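PDB 6T7J: carbon monoxide dehydrogenase, which oxidises carbon monoxide to carbon dioxide, probably passing the electrons through iron-sulfur clusters to a ferredoxin-type acceptor. Local coordinates for residues C54-N57 / G61-R64. Numbering follows the deposited sequence.
Sequences CCRN and GPCR. With SF4 (iron/sulfur cluster), chain D; FES (Fe2/s2 (inorganic) cluster), chain E; FES (Fe2/s2 (inorganic) cluster), chain B.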
loop_
_atom_site.group_PDB
_atom_site.type_symbol
_atom_site.label_atom_id
_atom_site.label_comp_id
_atom_site.label_asym_id
_atom_site.label_seq_id
_atom_site.Cartn_x
_atom_site.Cartn_y
_atom_site.Cartn_z
ATOM N N CYS A 54 0.404 16.554 6.960
ATOM C CA CYS A 54 -0.015 15.844 8.161
ATOM C C CYS A 54 0.141 14.352 7.923
ATOM O O CYS A 54 -0.380 13.821 6.938
ATOM C CB CYS A 54 -1.461 16.176 8.542
ATOM S SG CYS A 54 -2.208 14.977 9.669
ATOM N N CYS A 55 0.847 13.680 8.828
ATOM C CA CYS A 55 1.237 12.291 8.644
ATOM C C CYS A 55 0.721 11.431 9.789
ATOM O O CYS A 55 0.763 11.836 10.955
ATOM C CB CYS A 55 2.760 12.167 8.539
ATOM S SG CYS A 55 3.382 10.485 8.462
ATOM N N ARG A 56 0.257 10.249 9.455
ATOM C CA ARG A 56 -0.286 9.332 10.400
ATOM C C ARG A 56 0.322 7.988 10.133
ATOM O O ARG A 56 -0.294 6.983 10.305
ATOM C CB ARG A 56 -1.794 9.273 10.224
ATOM C CG ARG A 56 -2.485 10.589 10.481
ATOM C CD ARG A 56 -3.981 10.460 10.420
ATOM N NE ARG A 56 -4.353 9.576 9.346
ATOM C CZ ARG A 56 -5.248 9.860 8.415
ATOM N NH1 ARG A 56 -5.869 11.016 8.424
ATOM N NH2 ARG A 56 -5.508 8.988 7.473
ATOM N N ASN A 57 1.581 7.976 9.751
ATOM C CA ASN A 57 2.238 6.733 9.423
ATOM C C ASN A 57 2.731 5.905 10.593
ATOM O O ASN A 57 3.178 4.800 10.412
ATOM C CB ASN A 57 3.327 6.954 8.393
ATOM C CG ASN A 57 2.771 7.309 7.048
ATOM O OD1 ASN A 57 1.608 7.538 6.910
ATOM N ND2 ASN A 57 3.607 7.359 6.067
ATOM N N GLY A 61 2.367 9.692 15.918
ATOM C CA GLY A 61 1.580 10.780 15.397
ATOM C C GLY A 61 0.184 10.791 15.988
ATOM O O GLY A 61 -0.080 10.154 17.013
ATOM N N PRO A 62 -0.753 11.508 15.344
ATOM C CA PRO A 62 -0.580 12.258 14.093
ATOM C C PRO A 62 0.313 13.483 14.266
ATOM O O PRO A 62 0.325 14.081 15.340
ATOM C CB PRO A 62 -2.011 12.682 13.727
ATOM C CG PRO A 62 -2.918 11.901 14.640
ATOM C CD PRO A 62 -2.123 11.634 15.867
ATOM N N CYS A 63 1.070 13.835 13.232
ATOM C CA CYS A 63 1.953 14.990 13.280
ATOM C C CYS A 63 1.568 15.985 12.196
ATOM O O CYS A 63 1.320 15.605 11.046
ATOM C CB CYS A 63 3.425 14.600 13.092
ATOM S SG CYS A 63 4.299 13.874 14.485
ATOM N N ARG A 64 1.541 17.260 12.579
ATOM C CA ARG A 64 1.282 18.384 11.692
ATOM C C ARG A 64 2.562 19.177 11.487
ATOM O O ARG A 64 3.310 19.415 12.441
ATOM C CB ARG A 64 0.240 19.333 12.283
ATOM C CG ARG A 64 -1.187 18.865 12.281
ATOM C CD ARG A 64 -1.877 19.485 13.479
ATOM N NE ARG A 64 -3.327 19.537 13.350
ATOM C CZ ARG A 64 -4.138 19.925 14.328
ATOM N NH1 ARG A 64 -3.635 20.293 15.500
ATOM N NH2 ARG A 64 -5.450 19.946 14.135
HETATM FE FE1 SF4 D . 7.112 10.600 11.681
HETATM FE FE2 SF4 D . 4.688 10.584 10.422
HETATM FE FE3 SF4 D . 4.899 11.744 12.951
HETATM FE FE4 SF4 D . 5.140 9.033 12.456
HETATM S S1 SF4 D . 3.252 10.325 12.199
HETATM S S2 SF4 D . 6.457 10.329 13.863
HETATM S S3 SF4 D . 6.227 8.871 10.454
HETATM S S4 SF4 D . 5.908 12.448 11.011
HETATM FE FE1 FES E . -4.436 15.260 10.167
HETATM FE FE2 FES E . -6.177 17.312 9.639
HETATM S S1 FES E . -4.743 17.156 11.430
HETATM S S2 FES E . -5.480 15.688 8.162
HETATM FE FE1 FES B . -6.990 14.672 9.580
HETATM FE FE2 FES B . -6.392 15.616 12.084
HETATM S S1 FES B . -8.058 16.378 10.693
HETATM S S2 FES B . -5.706 13.617 11.171
#
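The carbonyl oxygen of Cys63 is gripped twice by the facing strand: Cys55 N donates a hydrogen bond to Cys63 O at 3.0 Å, and the CA-H of Cys54 adds a weaker contact. Cys63 N returns a bond to Cys55 O, completing an antiparallel hydrogen-bonded pair in a short beta hairpin, with Cys54 and Arg64 forming the neighbouring non-hydrogen-bonded pair. This pairing sends neighbouring cysteines to two different clusters. With chi1 at 175° the Cys55 sulfur swings clear of its backbone N, and SG reaches iron FE2 of SF4 at 2.4 Å; Asn57 N donates a hydrogen bond to the same sulfur. On that face Cys63 SG lies 2.7 Å from SF4 FE3. Gly61, joined to Pro62 by a cis peptide, brings its CA to 3.6 Å from SF4 S1, where a CB would clash with the sulfide. On the other face, Cys54 SG binds iron FE1 of one Fe2S2 unit (chain E) at 2.3 Å; iron-sulfide bonds link it to the second unit (chain B) in a cubane-like shape. Arg64 NE approaches chain E S1 obliquely. Arg56 CG crosses Pro62 CB at 3.9 Å, and a bend at chi3 (-40°) brings the guanidinium edge-on to chain B FE1, NH1 3.8 Å from S2. Replacing Arg56 by an alanine would probably cost Pro62 CB its contact with CG and deprive that sulfide of a nearby positive group. Helix 81-115 touches Cys55 and Asn57 through Ile84 and Arg87, helix 47-50 meets Cys54 and Arg64 through Phe48, and Arg56 of the second subunit packs on Cys54, placing the hairpin at the dimer interface.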